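Local structure of dihydropteroate synthase (Xanthomonas albilineans GPE PC73, 6DAY) at residues G24-T29 with D58-G63; P157-V162 with F195-A200; I189-G194 with A207-L212; G222-R227 with R261-A266. The protein probably catalyses the condensation of para-aminobenzoate with 6-hydroxymethyl-7,8-dihydropterin diphosphate to 7,8-dihydropteroate, a step on the way to folate. All coordinates share one frame; numbering follows the deposited sequence.

Overall arrangement
From the N terminus, contact 1 comes first: it pairs strands 21-27 and 59-63 and closes a loop that holds helix 41-54. Contacts 2 and 3 follow and cross, their segments alternating along the chain: 157-162 meets 195-200, while 189-194 meets 207-212. Lys197 NZ joins them through Gly192 O. Contact 4 closes last, bringing the loop after strand 220-221 against the end of strand 259-262. That strand lies next to 21-27, so contacts 1 and 4 share a wall of the TIM barrel and a sulfate, with centres 11 Å apart. Contacts 2, 3 and 4 each reach a bound 4-aminobenzoic acid from loops following barrel strands.

Contact 1 (G24-T29 with D58-G63); sequences GIVNVT and DLLDIG. With SO4 (sulfate ion), chain U.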
loop_
_atom_site.group_PDB
_atom_site.type_symbol
_atom_site.label_atom_id
_atom_site.label_comp_id
_atom_site.label_asym_id
_atom_site.label_seq_id
_atom_site.Cartn_x
_atom_site.Cartn_y
_atom_site.Cartn_z
ATOM N N GLY D 24 6.967 11.756 -11.726
ATOM C CA GLY D 24 6.629 10.690 -10.798
ATOM C C GLY D 24 7.320 10.872 -9.474
ATOM O O GLY D 24 8.522 11.174 -9.421
ATOM N N ILE D 25 6.557 10.722 -8.401
ATOM C CA ILE D 25 7.094 10.927 -7.053
ATOM C C ILE D 25 7.857 9.685 -6.597
ATOM O O ILE D 25 7.303 8.581 -6.514
ATOM C CB ILE D 25 5.981 11.288 -6.068
ATOM C CG1 ILE D 25 5.254 12.594 -6.496
ATOM C CG2 ILE D 25 6.544 11.341 -4.618
ATOM C CD1 ILE D 25 4.043 12.910 -5.699
ATOM N N VAL D 26 9.120 9.870 -6.223
ATOM C CA VAL D 26 9.941 8.776 -5.681
ATOM C C VAL D 26 10.368 9.221 -4.297
ATOM O O VAL D 26 11.354 9.956 -4.148
ATOM C CB VAL D 26 11.162 8.463 -6.546
ATOM C CG1 VAL D 26 11.968 7.315 -5.923
ATOM C CG2 VAL D 26 10.708 8.105 -7.955
ATOM N N ASN D 27 9.645 8.773 -3.276
ATOM C CA ASN D 27 10.018 9.112 -1.900
ATOM C C ASN D 27 10.998 8.074 -1.358
ATOM O O ASN D 27 10.781 6.866 -1.514
ATOM C CB ASN D 27 8.789 9.193 -1.003
ATOM C CG ASN D 27 7.963 10.453 -1.257
ATOM O OD1 ASN D 27 8.500 11.508 -1.581
ATOM N ND2 ASN D 27 6.663 10.337 -1.105
ATOM N N VAL D 28 12.094 8.552 -0.736
ATOM C CA VAL D 28 13.098 7.640 -0.191
ATOM C C VAL D 28 13.021 7.739 1.317
ATOM O O VAL D 28 13.811 8.443 1.949
ATOM C CB VAL D 28 14.528 7.960 -0.689
ATOM C CG1 VAL D 28 15.447 6.810 -0.359
ATOM C CG2 VAL D 28 14.499 8.192 -2.182
ATOM N N THR D 29 11.993 7.139 1.904
ATOM C CA THR D 29 11.896 7.203 3.346
ATOM C C THR D 29 11.592 5.803 3.842
ATOM O O THR D 29 10.891 5.047 3.152
ATOM C CB THR D 29 10.825 8.202 3.816
ATOM O OG1 THR D 29 9.554 7.828 3.275
ATOM C CG2 THR D 29 11.176 9.647 3.359
ATOM N N ASP D 58 7.456 11.233 -17.336
ATOM C CA ASP D 58 8.389 12.022 -18.138
ATOM C C ASP D 58 9.618 12.417 -17.356
ATOM O O ASP D 58 10.643 12.754 -17.965
ATOM C CB ASP D 58 7.685 13.266 -18.651
ATOM C CG ASP D 58 6.493 12.909 -19.570
ATOM O OD1 ASP D 58 6.776 12.406 -20.692
ATOM O OD2 ASP D 58 5.318 13.102 -19.181
ATOM N N LEU D 59 9.528 12.385 -16.029
ATOM C CA LEU D 59 10.682 12.690 -15.182
ATOM C C LEU D 59 10.380 12.122 -13.801
ATOM O O LEU D 59 9.247 11.769 -13.517
ATOM C CB LEU D 59 10.946 14.193 -15.123
ATOM C CG LEU D 59 9.942 15.136 -14.481
ATOM C CD1 LEU D 59 10.680 16.413 -14.070
ATOM C CD2 LEU D 59 8.793 15.461 -15.452
ATOM N N LEU D 60 11.424 11.945 -12.960
ATOM C CA LEU D 60 11.211 11.394 -11.627
ATOM C C LEU D 60 11.697 12.418 -10.619
ATOM O O LEU D 60 12.690 13.095 -10.879
ATOM C CB LEU D 60 11.985 10.094 -11.424
ATOM C CG LEU D 60 11.610 8.949 -12.359
ATOM C CD1 LEU D 60 12.564 7.757 -12.148
ATOM C CD2 LEU D 60 10.159 8.506 -12.151
ATOM N N ASP D 61 10.982 12.558 -9.498
ATOM C CA ASP D 61 11.328 13.507 -8.448
ATOM C C ASP D 61 11.718 12.710 -7.208
ATOM O O ASP D 61 10.857 12.107 -6.568
ATOM C CB ASP D 61 10.183 14.445 -8.116
ATOM C CG ASP D 61 10.585 15.583 -7.205
ATOM O OD1 ASP D 61 11.712 16.094 -7.339
ATOM O OD2 ASP D 61 9.775 15.988 -6.352
ATOM N N ILE D 62 12.989 12.790 -6.809
ATOM C CA ILE D 62 13.539 11.927 -5.767
ATOM C C ILE D 62 13.728 12.771 -4.517
ATOM O O ILE D 62 14.428 13.796 -4.545
ATOM C CB ILE D 62 14.848 11.279 -6.248
ATOM C CG1 ILE D 62 14.561 10.323 -7.392
ATOM C CG2 ILE D 62 15.633 10.590 -5.075
ATOM C CD1 ILE D 62 15.430 10.509 -8.577
ATOM N N GLY D 63 13.089 12.373 -3.433
ATOM C CA GLY D 63 13.173 13.168 -2.221
ATOM C C GLY D 63 13.394 12.340 -0.984
ATOM O O GLY D 63 12.820 11.260 -0.863
HETATM S S SO4 U . 4.732 13.614 -1.060
HETATM O O1 SO4 U . 4.359 12.202 -1.226
HETATM O O2 SO4 U . 4.397 14.073 0.289
HETATM O O3 SO4 U . 6.192 13.778 -1.208
HETATM O O4 SO4 U . 4.043 14.429 -2.064
HETATM O O HOH W 1 9.886 13.191 -4.088
#
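Gly24-Asn27 and Leu60-Gly63 pair as neighbouring parallel strands of the TIM barrel, the two strands of a beta-alpha-beta unit whose crossover helix is 41-54. Five backbone hydrogen bonds lace them together, from Gly24 N to Leu59 O at one end (2.9 Å) to Val28 N and Gly63 O at the other (2.8 Å), so the ladder runs one residue past strand 24-27. Val26, Leu60 and Ile62 share the sheet face that helices 41-54 and 76-93 cover. With CG1 of Val26 anti to the backbone N (chi1 -180°), the other branch, CG2, is left to lie 4.2 Å from Leu60 CB. Val26 CB rests 4.0 Å from Ile62 CG1, and further along Val28 CG2 meets Ile62 CG2 methyl to methyl at 3.9 Å. The other face carries two polar side chains, Asp61 and Asn27, beside Ile25. Both carboxylate oxygens of Asp61 are engaged, OD1 by Ser99 OG and OD2 by Arg261 NE and Asn120 ND2. Asn27 turns its amide nitrogen to the bound sulfate, ND2 donating to O1 over 3.0 Å at an N-H...O angle of 157°. Its oxygen faces the neighbouring strand, where one water donates to Asp61 O (2.9 Å) and, more weakly, to Asn27 OD1.

Contact 2 (P157-V162 with F195-A200); sequences PHYDDV and FGKSTA. With PAB (4-aminobenzoic acid), chain R.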
loop_
_atom_site.group_PDB
_atom_site.type_symbol
_atom_site.label_atom_id
_atom_site.label_comp_id
_atom_site.label_asym_id
_atom_site.label_seq_id
_atom_site.Cartn_x
_atom_site.Cartn_y
_atom_site.Cartn_z
ATOM N N PRO D 157 -2.058 28.765 7.712
ATOM C CA PRO D 157 -2.310 30.200 7.852
ATOM C C PRO D 157 -3.571 30.634 7.126
ATOM O O PRO D 157 -4.095 29.948 6.247
ATOM C CB PRO D 157 -1.078 30.848 7.208
ATOM C CG PRO D 157 -0.605 29.862 6.263
ATOM C CD PRO D 157 -0.893 28.507 6.855
ATOM N N HIS D 158 -4.054 31.798 7.524
ATOM C CA HIS D 158 -5.195 32.420 6.880
ATOM C C HIS D 158 -4.666 33.477 5.924
ATOM O O HIS D 158 -3.706 34.189 6.240
ATOM C CB HIS D 158 -6.135 33.055 7.904
ATOM N N TYR D 159 -5.277 33.561 4.752
ATOM C CA TYR D 159 -4.899 34.565 3.774
ATOM C C TYR D 159 -6.068 35.498 3.529
ATOM O O TYR D 159 -7.225 35.067 3.481
ATOM C CB TYR D 159 -4.504 33.935 2.439
ATOM C CG TYR D 159 -3.435 32.871 2.520
ATOM C CD1 TYR D 159 -2.103 33.199 2.340
ATOM C CD2 TYR D 159 -3.760 31.537 2.765
ATOM C CE1 TYR D 159 -1.130 32.239 2.400
ATOM C CE2 TYR D 159 -2.790 30.564 2.826
ATOM C CZ TYR D 159 -1.471 30.922 2.649
ATOM O OH TYR D 159 -0.475 29.976 2.697
ATOM N N ASP D 160 -5.745 36.765 3.280
ATOM C CA ASP D 160 -6.775 37.696 2.851
ATOM C C ASP D 160 -7.142 37.426 1.399
ATOM O O ASP D 160 -8.324 37.410 1.045
ATOM C CB ASP D 160 -6.293 39.134 3.046
ATOM N N ASP D 161 -6.138 37.148 0.566
ATOM C CA ASP D 161 -6.317 36.810 -0.846
ATOM C C ASP D 161 -5.212 35.818 -1.231
ATOM O O ASP D 161 -4.160 36.224 -1.725
ATOM C CB ASP D 161 -6.276 38.063 -1.713
ATOM C CG ASP D 161 -6.614 37.793 -3.179
ATOM O OD1 ASP D 161 -6.605 36.625 -3.623
ATOM O OD2 ASP D 161 -6.881 38.773 -3.902
ATOM N N VAL D 162 -5.488 34.510 -1.053
ATOM C CA VAL D 162 -4.447 33.490 -1.259
ATOM C C VAL D 162 -3.913 33.516 -2.694
ATOM O O VAL D 162 -2.711 33.342 -2.922
ATOM C CB VAL D 162 -4.956 32.083 -0.859
ATOM C CG1 VAL D 162 -6.032 31.580 -1.816
ATOM C CG2 VAL D 162 -3.789 31.090 -0.828
ATOM N N PHE D 195 0.426 23.135 1.146
ATOM C CA PHE D 195 1.448 23.640 2.075
ATOM C C PHE D 195 0.923 24.897 2.755
ATOM O O PHE D 195 1.047 26.002 2.224
ATOM C CB PHE D 195 2.770 23.934 1.365
ATOM C CG PHE D 195 3.551 22.701 1.003
ATOM C CD1 PHE D 195 3.187 21.924 -0.089
ATOM C CD2 PHE D 195 4.655 22.322 1.748
ATOM C CE1 PHE D 195 3.921 20.800 -0.445
ATOM C CE2 PHE D 195 5.381 21.198 1.408
ATOM C CZ PHE D 195 5.018 20.441 0.309
ATOM N N GLY D 196 0.352 24.739 3.941
ATOM C CA GLY D 196 -0.159 25.923 4.583
ATOM C C GLY D 196 -1.426 26.463 3.958
ATOM O O GLY D 196 -1.655 27.673 4.025
ATOM N N LYS D 197 -2.224 25.613 3.287
ATOM C CA LYS D 197 -3.476 26.036 2.658
ATOM C C LYS D 197 -4.630 25.114 3.020
ATOM O O LYS D 197 -4.518 23.887 2.968
ATOM C CB LYS D 197 -3.323 26.065 1.151
ATOM C CG LYS D 197 -2.322 27.128 0.688
ATOM C CD LYS D 197 -1.461 26.610 -0.443
ATOM C CE LYS D 197 -0.436 27.662 -0.841
ATOM N NZ LYS D 197 0.892 27.140 -0.480
ATOM N N SER D 198 -5.774 25.726 3.308
ATOM C CA SER D 198 -6.984 24.974 3.568
ATOM C C SER D 198 -7.520 24.399 2.260
ATOM O O SER D 198 -7.093 24.766 1.166
ATOM C CB SER D 198 -8.037 25.876 4.195
ATOM O OG SER D 198 -8.553 26.736 3.186
ATOM N N THR D 199 -8.496 23.503 2.372
ATOM C CA THR D 199 -9.134 22.991 1.162
ATOM C C THR D 199 -9.660 24.126 0.293
ATOM O O THR D 199 -9.472 24.125 -0.932
ATOM C CB THR D 199 -10.244 22.015 1.537
ATOM O OG1 THR D 199 -9.654 20.877 2.168
ATOM C CG2 THR D 199 -11.012 21.547 0.292
ATOM N N ALA D 200 -10.318 25.107 0.914
ATOM C CA ALA D 200 -10.854 26.241 0.163
ATOM C C ALA D 200 -9.747 27.010 -0.557
ATOM O O ALA D 200 -9.905 27.384 -1.727
ATOM C CB ALA D 200 -11.626 27.175 1.103
HETATM C "C1'" PAB R . -1.149 17.401 2.221
HETATM O "O1'" PAB R . -1.712 16.279 2.275
HETATM O "O2'" PAB R . -1.821 18.440 2.374
HETATM C C1 PAB R . 0.345 17.496 1.964
HETATM C C2 PAB R . 1.029 16.325 1.691
HETATM C C3 PAB R . 2.386 16.355 1.451
HETATM C C4 PAB R . 3.067 17.560 1.493
HETATM C C5 PAB R . 2.381 18.741 1.772
HETATM C C6 PAB R . 1.016 18.717 2.006
HETATM N N4 PAB R . 4.504 17.556 1.248
#
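Gly196 O accepts a hydrogen bond from Tyr159 OH (2.9 Å), the hydroxyl standing well above the carbonyl plane, 45° out of it. The oxygen itself lies at the edge of the tyrosine ring, and the Pro157 ring presses on it too, with CD 3.0 Å from Gly196 O. Beside this bond the aliphatic part of Lys197 crosses the phenol, CG coming 3.9 Å from Tyr159 OH, while Val162 CG2 covers one face of the ring, offset toward its rim. Lys197 bends at chi2 and chi4 to bring NZ back to Phe195 O (2.9 Å); His145 ND1 and Gly192 O also bond to that nitrogen. The contact thus joins two barrel loops, those after strands 141-144 and 187-190. Next to it, C5 of bound 4-aminobenzoic acid sits 3.4 Å above the plane of the Phe195 ring, toward its rim. A phenol and an ammonium group therefore hold successive carbonyls, Gly196 O and Phe195 O, which should steady the backbone carrying the ring that faces this ligand.

Contact 3 (I189-G194 with A207-L212); sequences IDPGFG and AHLPRL. With PAB (4-aminobenzoic acid), chain R.
Pro191 meets Leu212 with CB, CG and CD of its ring, and Leu209 with CG. CB comes first, 3.7 Å from Leu212 CD1; CG, the outermost atom, sits 4.1 Å from Leu209 CD1 and equally far from Leu212 CD1; CD, back at the ring nitrogen, still lies 4.2 Å from Leu212 CD1. The two leucine methyls sit side by side against the proline, which crosses Leu209 at about a right angle and Leu212 more obliquely. On Leu209, CG is anti to the backbone N (chi1 -164°), which carries CD1 over to the proline and, more loosely, to Phe193 CZ (4.4 Å). On the strand side, Ile189 holds CG1 in the crowded position between backbone N and carbonyl carbon, and CD1 reaches to 3.9 Å from Leu212 O. No hydrogen bond links the two segments: the contact is apolar and buried. The chain turns past the proline in an Asx turn, Asp190 OD1 accepting from Gly192 N (2.7 Å), which meets it from above the carboxylate plane. Strand 187-190 of the TIM barrel and the loop after it are thereby backed by the short, weakly bonded helix at 209-212. Leu212 also packs on His167 and Leu170 of helix 162-179, Ile189 on Ile174 of that same helix, and Phe193 on Leu205 and Leu206 of helix 199-207.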
loop_
_atom_site.group_PDB
_atom_site.type_symbol
_atom_site.label_atom_id
_atom_site.label_comp_id
_atom_site.label_asym_id
_atom_site.label_seq_id
_atom_site.Cartn_x
_atom_site.Cartn_y
_atom_site.Cartn_z
ATOM N N ILE D 189 7.652 27.442 -11.473
ATOM C CA ILE D 189 6.995 27.837 -10.236
ATOM C C ILE D 189 5.904 26.833 -9.902
ATOM O O ILE D 189 5.389 26.114 -10.767
ATOM C CB ILE D 189 6.404 29.258 -10.287
ATOM C CG1 ILE D 189 5.387 29.440 -11.432
ATOM C CG2 ILE D 189 7.511 30.288 -10.398
ATOM C CD1 ILE D 189 4.849 30.846 -11.456
ATOM N N ASP D 190 5.554 26.809 -8.610
ATOM C CA ASP D 190 4.598 25.849 -8.059
ATOM C C ASP D 190 3.802 26.558 -6.965
ATOM O O ASP D 190 4.399 27.076 -5.997
ATOM C CB ASP D 190 5.417 24.662 -7.531
ATOM C CG ASP D 190 4.584 23.609 -6.819
ATOM O OD1 ASP D 190 3.396 23.828 -6.538
ATOM O OD2 ASP D 190 5.149 22.540 -6.530
ATOM N N PRO D 191 2.477 26.614 -7.051
ATOM C CA PRO D 191 1.713 27.287 -5.990
ATOM C C PRO D 191 1.749 26.554 -4.665
ATOM O O PRO D 191 1.231 27.089 -3.668
ATOM C CB PRO D 191 0.281 27.319 -6.548
ATOM C CG PRO D 191 0.227 26.184 -7.450
ATOM C CD PRO D 191 1.577 26.118 -8.124
ATOM N N GLY D 192 2.260 25.331 -4.639
ATOM C CA GLY D 192 2.391 24.611 -3.377
ATOM C C GLY D 192 1.057 24.169 -2.810
ATOM O O GLY D 192 0.728 24.459 -1.653
ATOM N N PHE D 193 0.259 23.459 -3.603
ATOM C CA PHE D 193 -0.971 22.941 -3.048
ATOM C C PHE D 193 -0.690 22.120 -1.790
ATOM O O PHE D 193 0.269 21.346 -1.742
ATOM C CB PHE D 193 -1.649 22.087 -4.106
ATOM C CG PHE D 193 -2.150 22.866 -5.285
ATOM C CD1 PHE D 193 -3.235 23.723 -5.149
ATOM C CD2 PHE D 193 -1.580 22.714 -6.539
ATOM C CE1 PHE D 193 -3.750 24.417 -6.231
ATOM C CE2 PHE D 193 -2.083 23.417 -7.637
ATOM C CZ PHE D 193 -3.184 24.285 -7.468
ATOM N N GLY D 194 -1.528 22.324 -0.759
ATOM C CA GLY D 194 -1.422 21.613 0.497
ATOM C C GLY D 194 -0.465 22.203 1.526
ATOM O O GLY D 194 -0.522 21.789 2.693
ATOM N N ALA D 207 -8.577 26.862 -9.303
ATOM C CA ALA D 207 -9.511 27.548 -10.190
ATOM C C ALA D 207 -8.840 28.721 -10.893
ATOM O O ALA D 207 -9.111 28.996 -12.072
ATOM C CB ALA D 207 -10.727 28.027 -9.397
ATOM N N HIS D 208 -7.976 29.434 -10.178
ATOM C CA HIS D 208 -7.313 30.631 -10.682
ATOM C C HIS D 208 -5.916 30.358 -11.173
ATOM O O HIS D 208 -5.131 31.297 -11.353
ATOM C CB HIS D 208 -7.297 31.695 -9.597
ATOM C CG HIS D 208 -8.651 32.270 -9.339
ATOM N ND1 HIS D 208 -9.313 33.045 -10.268
ATOM C CD2 HIS D 208 -9.489 32.142 -8.284
ATOM C CE1 HIS D 208 -10.493 33.389 -9.785
ATOM N NE2 HIS D 208 -10.621 32.862 -8.579
ATOM N N LEU D 209 -5.591 29.093 -11.407
ATOM C CA LEU D 209 -4.253 28.772 -11.883
ATOM C C LEU D 209 -3.872 29.479 -13.187
ATOM O O LEU D 209 -2.681 29.799 -13.339
ATOM C CB LEU D 209 -4.130 27.243 -12.000
ATOM C CG LEU D 209 -2.762 26.600 -12.123
ATOM C CD1 LEU D 209 -1.923 26.857 -10.848
ATOM C CD2 LEU D 209 -2.903 25.116 -12.355
ATOM N N PRO D 210 -4.781 29.783 -14.130
ATOM C CA PRO D 210 -4.335 30.477 -15.347
ATOM C C PRO D 210 -3.610 31.774 -15.059
ATOM O O PRO D 210 -2.671 32.123 -15.786
ATOM C CB PRO D 210 -5.660 30.711 -16.098
ATOM C CG PRO D 210 -6.467 29.556 -15.712
ATOM C CD PRO D 210 -6.193 29.374 -14.255
ATOM N N ARG D 211 -3.968 32.446 -13.957
ATOM C CA ARG D 211 -3.367 33.714 -13.568
ATOM C C ARG D 211 -1.885 33.550 -13.225
ATOM O O ARG D 211 -1.092 34.485 -13.391
ATOM C CB ARG D 211 -4.185 34.265 -12.387
ATOM C CG ARG D 211 -3.684 35.539 -11.747
ATOM C CD ARG D 211 -4.192 36.765 -12.497
ATOM N NE ARG D 211 -3.523 36.934 -13.789
ATOM C CZ ARG D 211 -2.235 37.242 -13.936
ATOM N NH1 ARG D 211 -1.465 37.430 -12.874
ATOM N NH2 ARG D 211 -1.713 37.370 -15.149
ATOM N N LEU D 212 -1.486 32.379 -12.780
ATOM C CA LEU D 212 -0.085 32.127 -12.498
ATOM C C LEU D 212 0.687 31.688 -13.722
ATOM O O LEU D 212 1.906 31.852 -13.763
ATOM C CB LEU D 212 0.062 31.013 -11.451
ATOM C CG LEU D 212 -0.002 31.256 -9.950
ATOM C CD1 LEU D 212 0.227 29.922 -9.242
ATOM C CD2 LEU D 212 1.015 32.308 -9.490
HETATM C "C1'" PAB R . -1.149 17.401 2.221
HETATM O "O1'" PAB R . -1.712 16.279 2.275
HETATM O "O2'" PAB R . -1.821 18.440 2.374
HETATM C C1 PAB R . 0.345 17.496 1.964
HETATM C C2 PAB R . 1.029 16.325 1.691
HETATM C C3 PAB R . 2.386 16.355 1.451
HETATM C C4 PAB R . 3.067 17.560 1.493
HETATM C C5 PAB R . 2.381 18.741 1.772
HETATM C C6 PAB R . 1.016 18.717 2.006
HETATM N N4 PAB R . 4.504 17.556 1.248
#

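Contact 4 (G222-R227 with R261-A266); sequences GLSRKR and RVHDVA. With PAB (4-aminobenzoic acid), chain R; SO4 (sulfate ion), chain U.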
loop_
_atom_site.group_PDB
_atom_site.type_symbol
_atom_site.label_atom_id
_atom_site.label_comp_id
_atom_site.label_asym_id
_atom_site.label_seq_id
_atom_site.Cartn_x
_atom_site.Cartn_y
_atom_site.Cartn_z
ATOM N N GLY D 222 0.940 20.030 -8.024
ATOM C CA GLY D 222 1.054 18.769 -7.308
ATOM C C GLY D 222 -0.028 18.653 -6.269
ATOM O O GLY D 222 0.088 19.226 -5.193
ATOM N N LEU D 223 -1.121 17.932 -6.588
ATOM C CA LEU D 223 -2.200 17.721 -5.628
ATOM C C LEU D 223 -2.344 16.256 -5.271
ATOM O O LEU D 223 -3.369 15.856 -4.713
ATOM C CB LEU D 223 -3.534 18.230 -6.186
ATOM C CG LEU D 223 -3.568 19.711 -6.520
ATOM C CD1 LEU D 223 -3.572 19.914 -8.035
ATOM C CD2 LEU D 223 -4.776 20.327 -5.892
ATOM N N SER D 224 -1.328 15.457 -5.559
ATOM C CA SER D 224 -1.488 13.999 -5.525
ATOM C C SER D 224 -1.754 13.458 -4.129
ATOM O O SER D 224 -0.895 13.533 -3.230
ATOM C CB SER D 224 -0.258 13.346 -6.153
ATOM O OG SER D 224 -0.418 11.930 -6.239
ATOM N N ARG D 225 -2.920 12.836 -3.966
ATOM C CA ARG D 225 -3.338 12.176 -2.736
ATOM C C ARG D 225 -3.324 13.107 -1.543
ATOM O O ARG D 225 -3.259 12.659 -0.405
ATOM C CB ARG D 225 -2.500 10.933 -2.448
ATOM C CG ARG D 225 -2.397 9.974 -3.625
ATOM C CD ARG D 225 -1.661 8.698 -3.151
ATOM N NE ARG D 225 -1.650 7.688 -4.198
ATOM C CZ ARG D 225 -1.208 6.447 -4.037
ATOM N NH1 ARG D 225 -0.708 6.052 -2.870
ATOM N NH2 ARG D 225 -1.265 5.605 -5.051
ATOM N N LYS D 226 -3.413 14.410 -1.771
ATOM C CA LYS D 226 -3.334 15.314 -0.640
ATOM C C LYS D 226 -4.634 15.343 0.168
ATOM O O LYS D 226 -5.725 14.923 -0.283
ATOM C CB LYS D 226 -2.995 16.702 -1.139
ATOM C CG LYS D 226 -1.617 16.724 -1.779
ATOM C CD LYS D 226 -0.948 18.039 -1.546
ATOM C CE LYS D 226 0.463 18.058 -2.150
ATOM N NZ LYS D 226 1.388 17.121 -1.484
ATOM N N ARG D 227 -4.489 15.864 1.389
ATOM C CA ARG D 227 -5.576 15.921 2.352
ATOM C C ARG D 227 -6.775 16.653 1.752
ATOM O O ARG D 227 -7.915 16.257 1.976
ATOM C CB ARG D 227 -5.105 16.586 3.659
ATOM C CG ARG D 227 -4.365 15.630 4.622
ATOM C CD ARG D 227 -5.227 14.396 4.958
ATOM N NE ARG D 227 -4.499 13.229 5.483
ATOM C CZ ARG D 227 -3.478 12.619 4.879
ATOM N NH1 ARG D 227 -3.011 13.053 3.720
ATOM N NH2 ARG D 227 -2.911 11.569 5.450
ATOM N N ARG D 261 2.975 16.692 -10.681
ATOM C CA ARG D 261 3.764 15.899 -9.732
ATOM C C ARG D 261 2.826 14.889 -9.072
ATOM O O ARG D 261 1.975 15.257 -8.255
ATOM C CB ARG D 261 4.477 16.791 -8.710
ATOM C CG ARG D 261 5.377 16.003 -7.761
ATOM C CD ARG D 261 6.169 16.937 -6.814
ATOM N NE ARG D 261 6.947 16.122 -5.905
ATOM C CZ ARG D 261 6.506 15.681 -4.722
ATOM N NH1 ARG D 261 5.293 15.978 -4.290
ATOM N NH2 ARG D 261 7.311 14.936 -3.958
ATOM N N VAL D 262 2.969 13.617 -9.424
ATOM C CA VAL D 262 1.945 12.634 -9.060
ATOM C C VAL D 262 2.548 11.340 -8.545
ATOM O O VAL D 262 3.644 10.924 -8.944
ATOM C CB VAL D 262 0.991 12.308 -10.273
ATOM C CG1 VAL D 262 0.558 13.594 -10.946
ATOM C CG2 VAL D 262 1.714 11.427 -11.272
ATOM N N HIS D 263 1.760 10.643 -7.713
ATOM C CA HIS D 263 2.083 9.269 -7.364
ATOM C C HIS D 263 1.582 8.298 -8.429
ATOM O O HIS D 263 2.264 7.316 -8.741
ATOM C CB HIS D 263 1.409 8.857 -6.053
ATOM C CG HIS D 263 1.812 9.682 -4.883
ATOM N ND1 HIS D 263 1.113 10.803 -4.494
ATOM C CD2 HIS D 263 2.828 9.538 -3.995
ATOM C CE1 HIS D 263 1.701 11.340 -3.436
ATOM N NE2 HIS D 263 2.739 10.585 -3.107
ATOM N N ASP D 264 0.385 8.564 -8.961
ATOM C CA ASP D 264 -0.330 7.606 -9.830
ATOM C C ASP D 264 -0.067 7.920 -11.296
ATOM O O ASP D 264 -0.872 8.529 -12.034
ATOM C CB ASP D 264 -1.807 7.599 -9.473
ATOM C CG ASP D 264 -2.000 7.285 -7.994
ATOM O OD1 ASP D 264 -1.856 6.102 -7.619
ATOM O OD2 ASP D 264 -2.200 8.218 -7.189
ATOM N N VAL D 265 1.102 7.476 -11.723
ATOM C CA VAL D 265 1.636 7.905 -13.005
ATOM C C VAL D 265 0.807 7.332 -14.155
ATOM O O VAL D 265 0.366 8.080 -15.035
ATOM C CB VAL D 265 3.127 7.548 -13.103
ATOM C CG1 VAL D 265 3.625 7.738 -14.538
ATOM C CG2 VAL D 265 3.954 8.436 -12.118
ATOM N N ALA D 266 0.576 6.007 -14.171
ATOM C CA ALA D 266 -0.125 5.401 -15.296
ATOM C C ALA D 266 -1.511 6.023 -15.483
ATOM O O ALA D 266 -1.949 6.290 -16.622
ATOM C CB ALA D 266 -0.238 3.885 -15.075
HETATM C "C1'" PAB R . -1.149 17.401 2.221
HETATM O "O1'" PAB R . -1.712 16.279 2.275
HETATM O "O2'" PAB R . -1.821 18.440 2.374
HETATM C C1 PAB R . 0.345 17.496 1.964
HETATM C C2 PAB R . 1.029 16.325 1.691
HETATM C C3 PAB R . 2.386 16.355 1.451
HETATM C C4 PAB R . 3.067 17.560 1.493
HETATM C C5 PAB R . 2.381 18.741 1.772
HETATM C C6 PAB R . 1.016 18.717 2.006
HETATM N N4 PAB R . 4.504 17.556 1.248
HETATM S S SO4 U . 4.732 13.614 -1.060
HETATM O O1 SO4 U . 4.359 12.202 -1.226
HETATM O O2 SO4 U . 4.397 14.073 0.289
HETATM O O3 SO4 U . 6.192 13.778 -1.208
HETATM O O4 SO4 U . 4.043 14.429 -2.064
HETATM O O HOH W 2 -1.665 10.655 -8.139
HETATM O O HOH W 3 1.631 16.228 -5.656
#
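Ser224 OG is gripped twice by His263: ND1 lies 2.6 Å from it, and the backbone N of His263 donates to it over 2.9 Å, nearly straight at 168°. A water between Ser224 OG and Asp264 OD2 adds a third partner. Beside the serine, the extended Arg225 passes His263, whose CB lies over one face of the guanidinium, and grips Asp264 side-on: NE to OD2 (3.1 Å) and NH2 to OD1 (2.7 Å), the two groups nearly coplanar. A type II turn from Leu223 to Lys226, with Arg225 at positive phi (57°), carries the loop round here. The contact lies at the C-terminal ends of TIM-barrel strands 220-221 and 259-262, where the ligands bind. With ND1 fixed, the imidazole of His263 points NE2 at the sulfate, His263 NE2 lying 3.0 Å from sulfate O1. Arg261 NH1 takes sulfate O4 (3.0 Å), and Arg261 NH2 takes O3. Further along, Lys226 bends so that NZ lies 3.2 Å from C3 of 4-aminobenzoic acid, and Arg227 N, at the start of helix 227-233, donates to its carboxylate O1' (2.9 Å). Behind them, Asp61 OD2 holds Arg261 NE, and Ser245 OG binds Arg225 N.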